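Local atomic coordinates of tailspike protein (Acinetobacter phage vB_ApiP_P1, PDB entry 6E1R), a protein that forms the trimeric spike of a phage and probably binds and hydrolyses the capsular polysaccharide of its Acinetobacter host. Residues A95-A100 / L117-T122; T123-T128 / S164-L169; L129-D134 / P151-K156. One frame throughout, in Å; residues are numbered along the deposited sequence.

Interaction 1: residues A95-A100 / L117-T122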
loop_
_atom_site.group_PDB
_atom_site.type_symbol
_atom_site.label_atom_id
_atom_site.label_comp_id
_atom_site.label_asym_id
_atom_site.label_seq_id
_atom_site.Cartn_x
_atom_site.Cartn_y
_atom_site.Cartn_z
ATOM N N ALA A 95 -16.578 27.361 -29.569
ATOM C CA ALA A 95 -17.753 26.775 -30.204
ATOM C C ALA A 95 -17.413 25.478 -30.925
ATOM O O ALA A 95 -18.249 24.569 -30.997
ATOM C CB ALA A 95 -18.380 27.775 -31.175
ATOM N N ALA A 96 -16.194 25.370 -31.456
ATOM C CA ALA A 96 -15.774 24.129 -32.096
ATOM C C ALA A 96 -15.635 23.008 -31.076
ATOM O O ALA A 96 -16.035 21.867 -31.339
ATOM C CB ALA A 96 -14.461 24.340 -32.845
ATOM N N LEU A 97 -15.074 23.312 -29.903
ATOM C CA LEU A 97 -14.941 22.292 -28.869
ATOM C C LEU A 97 -16.307 21.850 -28.361
ATOM O O LEU A 97 -16.534 20.657 -28.132
ATOM C CB LEU A 97 -14.079 22.813 -27.719
ATOM C CG LEU A 97 -13.777 21.825 -26.589
ATOM C CD1 LEU A 97 -13.051 20.598 -27.116
ATOM C CD2 LEU A 97 -12.970 22.496 -25.489
ATOM N N ASP A 98 -17.236 22.797 -28.200
ATOM C CA ASP A 98 -18.581 22.450 -27.747
ATOM C C ASP A 98 -19.253 21.483 -28.712
ATOM O O ASP A 98 -19.872 20.500 -28.286
ATOM C CB ASP A 98 -19.420 23.717 -27.575
ATOM C CG ASP A 98 -20.787 23.434 -26.980
ATOM O OD1 ASP A 98 -20.849 22.952 -25.831
ATOM O OD2 ASP A 98 -21.798 23.702 -27.662
ATOM N N LEU A 99 -19.138 21.743 -30.017
ATOM C CA LEU A 99 -19.675 20.812 -31.002
ATOM C C LEU A 99 -18.948 19.475 -30.961
ATOM O O LEU A 99 -19.549 18.433 -31.238
ATOM C CB LEU A 99 -19.589 21.430 -32.398
ATOM C CG LEU A 99 -20.119 20.607 -33.572
ATOM C CD1 LEU A 99 -21.556 20.183 -33.326
ATOM C CD2 LEU A 99 -20.006 21.410 -34.857
ATOM N N ALA A 100 -17.663 19.483 -30.602
ATOM C CA ALA A 100 -16.899 18.242 -30.545
ATOM C C ALA A 100 -17.369 17.351 -29.399
ATOM O O ALA A 100 -17.589 16.149 -29.588
ATOM C CB ALA A 100 -15.407 18.554 -30.416
ATOM N N LEU A 117 -5.675 23.909 -28.541
ATOM C CA LEU A 117 -6.863 24.742 -28.616
ATOM C C LEU A 117 -6.756 25.926 -27.663
ATOM O O LEU A 117 -6.083 25.865 -26.631
ATOM C CB LEU A 117 -8.114 23.924 -28.287
ATOM C CG LEU A 117 -8.376 22.712 -29.184
ATOM C CD1 LEU A 117 -9.686 22.040 -28.811
ATOM C CD2 LEU A 117 -8.376 23.120 -30.646
ATOM N N ARG A 118 -7.437 27.010 -28.026
ATOM C CA ARG A 118 -7.545 28.202 -27.195
ATOM C C ARG A 118 -9.013 28.590 -27.128
ATOM O O ARG A 118 -9.653 28.784 -28.166
ATOM C CB ARG A 118 -6.705 29.347 -27.769
ATOM C CG ARG A 118 -5.228 29.010 -27.914
ATOM C CD ARG A 118 -4.431 30.190 -28.444
ATOM N NE ARG A 118 -4.265 31.240 -27.445
ATOM C CZ ARG A 118 -3.310 31.244 -26.520
ATOM N NH1 ARG A 118 -2.434 30.250 -26.463
ATOM N NH2 ARG A 118 -3.233 32.241 -25.649
ATOM N N VAL A 119 -9.546 28.702 -25.913
ATOM C CA VAL A 119 -10.976 28.883 -25.696
ATOM C C VAL A 119 -11.199 30.073 -24.772
ATOM O O VAL A 119 -10.433 30.294 -23.827
ATOM C CB VAL A 119 -11.638 27.609 -25.121
ATOM C CG1 VAL A 119 -11.543 26.465 -26.121
ATOM C CG2 VAL A 119 -10.997 27.214 -23.797
ATOM N N ASN A 120 -12.249 30.845 -25.055
ATOM C CA ASN A 120 -12.660 31.950 -24.201
ATOM C C ASN A 120 -14.045 31.731 -23.614
ATOM O O ASN A 120 -14.523 32.579 -22.853
ATOM C CB ASN A 120 -12.636 33.280 -24.970
ATOM C CG ASN A 120 -13.653 33.328 -26.094
ATOM O OD1 ASN A 120 -14.174 32.301 -26.527
ATOM N ND2 ASN A 120 -13.939 34.531 -26.577
ATOM N N THR A 121 -14.703 30.625 -23.955
ATOM C CA THR A 121 -16.005 30.272 -23.413
ATOM C C THR A 121 -15.961 28.832 -22.923
ATOM O O THR A 121 -15.318 27.977 -23.539
ATOM C CB THR A 121 -17.103 30.444 -24.475
ATOM O OG1 THR A 121 -17.130 31.808 -24.914
ATOM C CG2 THR A 121 -18.470 30.069 -23.919
ATOM N N THR A 122 -16.639 28.573 -21.807
ATOM C CA THR A 122 -16.588 27.259 -21.189
ATOM C C THR A 122 -17.280 26.217 -22.064
ATOM O O THR A 122 -18.076 26.532 -22.953
ATOM C CB THR A 122 -17.237 27.282 -19.804
ATOM O OG1 THR A 122 -17.005 26.027 -19.150
ATOM C CG2 THR A 122 -18.735 27.518 -19.915
#

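Interaction 2: residues T123-T128 / S164-L169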
loop_
_atom_site.group_PDB
_atom_site.type_symbol
_atom_site.label_atom_id
_atom_site.label_comp_id
_atom_site.label_asym_id
_atom_site.label_seq_id
_atom_site.Cartn_x
_atom_site.Cartn_y
_atom_site.Cartn_z
ATOM N N THR A 123 -16.960 24.955 -21.793
ATOM C CA THR A 123 -17.576 23.816 -22.461
ATOM C C THR A 123 -18.107 22.863 -21.403
ATOM O O THR A 123 -17.327 22.292 -20.634
ATOM C CB THR A 123 -16.574 23.100 -23.371
ATOM O OG1 THR A 123 -15.594 24.033 -23.845
ATOM C CG2 THR A 123 -17.281 22.453 -24.537
ATOM N N GLU A 124 -19.425 22.693 -21.364
ATOM C CA GLU A 124 -20.024 21.812 -20.373
ATOM C C GLU A 124 -19.624 20.368 -20.644
ATOM O O GLU A 124 -19.643 19.904 -21.787
ATOM C CB GLU A 124 -21.545 21.960 -20.377
ATOM C CG GLU A 124 -22.023 23.312 -19.867
ATOM C CD GLU A 124 -23.511 23.339 -19.580
ATOM O OE1 GLU A 124 -24.211 22.379 -19.964
ATOM O OE2 GLU A 124 -23.982 24.322 -18.971
ATOM N N LEU A 125 -19.264 19.657 -19.580
ATOM C CA LEU A 125 -18.773 18.286 -19.695
ATOM C C LEU A 125 -19.973 17.368 -19.878
ATOM O O LEU A 125 -20.708 17.085 -18.926
ATOM C CB LEU A 125 -17.947 17.915 -18.467
ATOM C CG LEU A 125 -17.136 16.614 -18.427
ATOM C CD1 LEU A 125 -16.034 16.742 -17.391
ATOM C CD2 LEU A 125 -17.987 15.391 -18.127
ATOM N N ASP A 126 -20.182 16.905 -21.106
ATOM C CA ASP A 126 -21.210 15.908 -21.362
ATOM C C ASP A 126 -20.806 14.566 -20.767
ATOM O O ASP A 126 -19.621 14.244 -20.645
ATOM C CB ASP A 126 -21.451 15.752 -22.863
ATOM C CG ASP A 126 -22.065 16.986 -23.486
ATOM O OD1 ASP A 126 -22.657 17.800 -22.746
ATOM O OD2 ASP A 126 -21.956 17.139 -24.719
ATOM N N ALA A 127 -21.810 13.780 -20.390
ATOM C CA ALA A 127 -21.543 12.486 -19.782
ATOM C C ALA A 127 -20.845 11.565 -20.777
ATOM O O ALA A 127 -21.027 11.672 -21.992
ATOM C CB ALA A 127 -22.845 11.850 -19.296
ATOM N N THR A 128 -20.030 10.656 -20.240
ATOM C CA THR A 128 -19.326 9.623 -21.003
ATOM C C THR A 128 -18.345 10.202 -22.019
ATOM O O THR A 128 -18.003 9.535 -22.999
ATOM C CB THR A 128 -20.303 8.671 -21.703
ATOM O OG1 THR A 128 -20.994 9.369 -22.747
ATOM C CG2 THR A 128 -21.309 8.119 -20.705
ATOM N N SER A 164 -16.294 9.938 -17.414
ATOM C CA SER A 164 -15.500 10.690 -18.375
ATOM C C SER A 164 -14.085 10.128 -18.373
ATOM O O SER A 164 -13.706 9.348 -17.496
ATOM C CB SER A 164 -15.502 12.191 -18.065
ATOM O OG SER A 164 -15.106 12.442 -16.730
ATOM N N TYR A 165 -13.308 10.534 -19.373
ATOM C CA TYR A 165 -11.922 10.105 -19.488
ATOM C C TYR A 165 -11.117 11.230 -20.118
ATOM O O TYR A 165 -11.501 11.760 -21.164
ATOM C CB TYR A 165 -11.804 8.826 -20.325
ATOM C CG TYR A 165 -10.407 8.242 -20.373
ATOM C CD1 TYR A 165 -9.485 8.667 -21.323
ATOM C CD2 TYR A 165 -10.012 7.264 -19.469
ATOM C CE1 TYR A 165 -8.210 8.136 -21.369
ATOM C CE2 TYR A 165 -8.739 6.726 -19.509
ATOM C CZ TYR A 165 -7.842 7.165 -20.460
ATOM O OH TYR A 165 -6.574 6.634 -20.503
ATOM N N PHE A 166 -10.008 11.589 -19.478
ATOM C CA PHE A 166 -9.124 12.646 -19.959
ATOM C C PHE A 166 -7.722 12.067 -20.076
ATOM O O PHE A 166 -7.067 11.806 -19.062
ATOM C CB PHE A 166 -9.151 13.852 -19.021
ATOM C CG PHE A 166 -10.495 14.505 -18.930
ATOM C CD1 PHE A 166 -11.437 14.056 -18.020
ATOM C CD2 PHE A 166 -10.823 15.561 -19.761
ATOM C CE1 PHE A 166 -12.678 14.651 -17.937
ATOM C CE2 PHE A 166 -12.063 16.159 -19.684
ATOM C CZ PHE A 166 -12.992 15.702 -18.772
ATOM N N GLY A 167 -7.264 11.874 -21.309
ATOM C CA GLY A 167 -5.985 11.235 -21.538
ATOM C C GLY A 167 -4.952 12.125 -22.193
ATOM O O GLY A 167 -5.106 12.524 -23.352
ATOM N N LYS A 168 -3.895 12.445 -21.447
ATOM C CA LYS A 168 -2.719 13.139 -21.970
ATOM C C LYS A 168 -3.094 14.493 -22.578
ATOM O O LYS A 168 -2.885 14.761 -23.763
ATOM C CB LYS A 168 -1.985 12.244 -22.973
ATOM C CG LYS A 168 -1.615 10.897 -22.369
ATOM C CD LYS A 168 -1.073 9.918 -23.388
ATOM C CE LYS A 168 -0.705 8.601 -22.719
ATOM N NZ LYS A 168 -0.320 7.552 -23.701
ATOM N N LEU A 169 -3.658 15.348 -21.730
ATOM C CA LEU A 169 -4.036 16.705 -22.096
ATOM C C LEU A 169 -3.438 17.680 -21.094
ATOM O O LEU A 169 -3.341 17.378 -19.902
ATOM C CB LEU A 169 -5.561 16.870 -22.144
ATOM C CG LEU A 169 -6.288 16.095 -23.243
ATOM C CD1 LEU A 169 -7.795 16.209 -23.079
ATOM C CD2 LEU A 169 -5.861 16.601 -24.610
#

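Interaction 3: residues L129-D134 / P151-K156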
loop_
_atom_site.group_PDB
_atom_site.type_symbol
_atom_site.label_atom_id
_atom_site.label_comp_id
_atom_site.label_asym_id
_atom_site.label_seq_id
_atom_site.Cartn_x
_atom_site.Cartn_y
_atom_site.Cartn_z
ATOM N N LEU A 129 -17.870 11.428 -21.808
ATOM C CA LEU A 129 -16.896 12.013 -22.721
ATOM C C LEU A 129 -15.538 11.348 -22.544
ATOM O O LEU A 129 -14.983 11.333 -21.441
ATOM C CB LEU A 129 -16.769 13.515 -22.486
ATOM C CG LEU A 129 -15.577 14.129 -23.233
ATOM C CD1 LEU A 129 -15.789 14.094 -24.744
ATOM C CD2 LEU A 129 -15.268 15.539 -22.752
ATOM N N ARG A 130 -14.999 10.805 -23.631
ATOM C CA ARG A 130 -13.626 10.313 -23.668
ATOM C C ARG A 130 -12.855 11.172 -24.661
ATOM O O ARG A 130 -13.093 11.096 -25.871
ATOM C CB ARG A 130 -13.578 8.835 -24.052
ATOM C CG ARG A 130 -12.176 8.295 -24.265
ATOM C CD ARG A 130 -12.216 6.850 -24.725
ATOM N NE ARG A 130 -10.913 6.386 -25.191
ATOM C CZ ARG A 130 -10.722 5.248 -25.849
ATOM N NH1 ARG A 130 -11.750 4.454 -26.114
ATOM N NH2 ARG A 130 -9.502 4.901 -26.237
ATOM N N ILE A 131 -11.939 11.991 -24.150
ATOM C CA ILE A 131 -11.177 12.931 -24.962
ATOM C C ILE A 131 -9.696 12.711 -24.686
ATOM O O ILE A 131 -9.283 12.611 -23.526
ATOM C CB ILE A 131 -11.592 14.389 -24.678
ATOM C CG1 ILE A 131 -10.700 15.372 -25.437
ATOM C CG2 ILE A 131 -11.589 14.678 -23.180
ATOM C CD1 ILE A 131 -11.122 16.815 -25.267
ATOM N N GLU A 132 -8.903 12.616 -25.752
ATOM C CA GLU A 132 -7.483 12.315 -25.650
ATOM C C GLU A 132 -6.683 13.303 -26.492
ATOM O O GLU A 132 -7.224 14.018 -27.339
ATOM C CB GLU A 132 -7.187 10.874 -26.091
ATOM C CG GLU A 132 -7.968 9.816 -25.325
ATOM C CD GLU A 132 -7.697 8.409 -25.824
ATOM O OE1 GLU A 132 -7.456 8.244 -27.039
ATOM O OE2 GLU A 132 -7.732 7.467 -25.005
ATOM N N GLY A 133 -5.379 13.335 -26.244
ATOM C CA GLY A 133 -4.481 14.190 -26.995
ATOM C C GLY A 133 -3.305 13.403 -27.535
ATOM O O GLY A 133 -2.820 12.462 -26.909
ATOM N N ASP A 134 -2.851 13.807 -28.724
ATOM C CA ASP A 134 -1.755 13.131 -29.410
ATOM C C ASP A 134 -0.455 13.930 -29.368
ATOM O O ASP A 134 0.427 13.713 -30.205
ATOM C CB ASP A 134 -2.137 12.833 -30.861
ATOM C CG ASP A 134 -2.640 14.060 -31.604
ATOM O OD1 ASP A 134 -2.484 15.187 -31.085
ATOM O OD2 ASP A 134 -3.180 13.898 -32.719
ATOM N N PRO A 151 -13.694 28.580 -16.511
ATOM C CA PRO A 151 -13.318 27.161 -16.512
ATOM C C PRO A 151 -13.321 26.606 -17.930
ATOM O O PRO A 151 -14.249 26.849 -18.704
ATOM C CB PRO A 151 -14.399 26.505 -15.645
ATOM C CG PRO A 151 -15.565 27.436 -15.733
ATOM C CD PRO A 151 -14.973 28.812 -15.819
ATOM N N ILE A 152 -12.262 25.867 -18.270
ATOM C CA ILE A 152 -12.181 25.247 -19.591
ATOM C C ILE A 152 -13.338 24.275 -19.787
ATOM O O ILE A 152 -13.998 24.267 -20.832
ATOM C CB ILE A 152 -10.819 24.552 -19.773
ATOM C CG1 ILE A 152 -9.696 25.591 -19.814
ATOM C CG2 ILE A 152 -10.816 23.698 -21.029
ATOM C CD1 ILE A 152 -8.318 24.992 -19.973
ATOM N N PHE A 153 -13.603 23.449 -18.779
ATOM C CA PHE A 153 -14.752 22.558 -18.767
ATOM C C PHE A 153 -15.628 22.882 -17.567
ATOM O O PHE A 153 -15.123 23.215 -16.489
ATOM C CB PHE A 153 -14.329 21.084 -18.730
ATOM C CG PHE A 153 -13.757 20.584 -20.027
ATOM C CD1 PHE A 153 -14.593 20.214 -21.068
ATOM C CD2 PHE A 153 -12.388 20.476 -20.204
ATOM C CE1 PHE A 153 -14.075 19.751 -22.262
ATOM C CE2 PHE A 153 -11.863 20.014 -21.396
ATOM C CZ PHE A 153 -12.708 19.650 -22.427
ATOM N N THR A 154 -16.939 22.785 -17.759
ATOM C CA THR A 154 -17.915 23.058 -16.712
ATOM C C THR A 154 -18.652 21.769 -16.376
ATOM O O THR A 154 -19.336 21.198 -17.232
ATOM C CB THR A 154 -18.899 24.143 -17.147
ATOM O OG1 THR A 154 -18.230 25.410 -17.184
ATOM C CG2 THR A 154 -20.070 24.218 -16.185
ATOM N N VAL A 155 -18.503 21.313 -15.137
ATOM C CA VAL A 155 -19.175 20.103 -14.678
ATOM C C VAL A 155 -20.642 20.419 -14.431
ATOM O O VAL A 155 -20.975 21.391 -13.742
ATOM C CB VAL A 155 -18.498 19.553 -13.415
ATOM C CG1 VAL A 155 -19.180 18.274 -12.964
ATOM C CG2 VAL A 155 -17.019 19.312 -13.673
ATOM N N LYS A 156 -21.526 19.596 -14.990
ATOM C CA LYS A 156 -22.956 19.825 -14.864
ATOM C C LYS A 156 -23.440 19.478 -13.457
ATOM O O LYS A 156 -22.778 18.767 -12.696
ATOM C CB LYS A 156 -23.718 18.995 -15.894
ATOM C CG LYS A 156 -23.359 19.304 -17.338
ATOM C CD LYS A 156 -24.060 18.348 -18.286
ATOM C CE LYS A 156 -23.771 18.692 -19.734
ATOM N NZ LYS A 156 -24.498 17.787 -20.666
#

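Interaction 1: residues A95-A100 / L117-T122
Leu-97 is the bridge of this contact: its two methyl branches meet Leu-117 and Val-119. It lies on helix 94-106. Its two partners lie on strand 117-119, which belongs to the early coils of a parallel beta-helix, the fold expected of a tailspike body. The helix packs near the N-terminal end of this beta-helix. It probably caps that end, as the N-terminal helix does in many parallel beta-helix proteins.

Leu-97 reaches the strand because its CG is anti to the backbone N (chi1 -177°). The side chain then forks. CD1 of Leu-97 meets CD1 of Leu-117 at 4.0 Å, the two methyls touching tip to tip while the side chains cross at a slant. CD2 of Leu-97 lies 4.3 Å from CG1 of Val-119. Leu-117 has the other arrangement, with CG beside its backbone N (chi1 -59°), and extends its CD1 toward the helix. The two backbones stay well apart, with 8.3 Å between the CA atoms of Leu-97 and Val-119.

The strand alternates in the usual way. Leu-117 and Val-119 face the helix, while Arg-118 between them points to the other side and is exposed. All three touching residues are buried, and no hydrogen bond crosses between the segments. Polar links come from just before the helix segment: His-93 ND1 bonds the backbone N of Arg-118, and Ser-94 OG bonds the backbone N of Asn-120 and of Thr-121. Within the helix, the turn holding Leu-97 is closed by Leu-99 N bonding Ala-95 O at 3.1 Å.

Interaction 2: residues T123-T128 / S164-L169
Leu-125 meets Phe-166 and Ser-164 with one methyl each. CD1 of Leu-125 comes to the edge of the Phe-166 ring, in its plane, and sits 3.5 Å from CZ. The neighbouring ring atom of Phe-166, CE1, is 4.0 Å from the same CD1 of Leu-125. The two side chains approach from opposite directions, so the leucine fork meets the far end of the ring. CD2 of Leu-125 rests on CB of Ser-164 at 4.1 Å. The CG of Leu-125 is anti to its backbone N (chi1 -171°), which sends the fork across the interior of the beta-helix coil.

Further out, the backbone of Leu-125 is bonded to Thr-154, and its O accepts from Ser-161 OG. The Phe-166 ring has aromatic company: Phe-182 meets it edge-to-face, and Phe-195, on the adjacent strand 189-196, meets it with almost parallel planes. The hydroxyl of Ser-164 is paired with Ser-193 OG.

The contact is therefore apolar. The nearest atom of Ser-164 to Leu-125 is its CB, while its hydroxyl is satisfied elsewhere. With no hydrogen bond between the segments, the contact rests on van der Waals packing and exclusion of water.

Interaction 3: residues L129-D134 / P151-K156
Phe-153 projects its ring from one wall of the beta-helix toward Leu-129 and Ile-131 on another. Both aliphatic side chains come to the ring at a slant. CD2 of Leu-129 lies 4.4 Å from CE1 of Phe-153. CD1 of Ile-131 lies 4.3 Å from CZ of Phe-153, the far end of the ring. The gap between the chains is wide, with 11.5 Å between the CA atoms of Leu-129 and Phe-153, so long side chains are needed to fill it. Ile-131 is fully extended, with chi1 175° and chi2 176°, which carries CD1 inward to the ring. Phe-153 sits where its chain turns a corner, at 152 and 153, and enters a different face of the coil.

Strand 129-133 has two unlike sides. Leu-129 and Ile-131 face Phe-153, while Arg-130 and Glu-132 point to the opposite side. There Glu-132 OE2 lies in plane at the edge of the Arg-130 guanidinium and takes two weak hydrogen bonds, from NE and NH2 of Arg-130, each 3.4 Å long, within a salt bridge. OE2 also forms a salt bridge with Lys-168 of the second subunit, and Arg-130 NH1 bonds Gly-133 O of that subunit.

The chemistry thus divides at this strand. The side chains of Leu-129 and Ile-131 meet Phe-153 by apolar contact, with no hydrogen bond between the segments, and the charged residues contribute to trimer contacts through ion pairs and hydrogen bonds.

In the fold
Along the chain, interaction 1 closes before the other two open, and interaction 3 falls between the two segments of interaction 2. The centres of interactions 2 and 3 are about 3 Å apart; interaction 1 lies about 13 Å from interaction 2 and 10 Å from interaction 3. Strands 129-133 and 164-167 are parallel neighbours on one face, and 123-124 and 151-155 on another, so interactions 2 and 3 fill the same interior between two walls. Interaction 1 joins helix 94-106 to this core, with Leu-97 also touching Thr-123. Together they form continuous packing through the first coils of the beta-helix; interactions 2 and 3 lie beside the trimer interface, whereas no other subunit touches interaction 1.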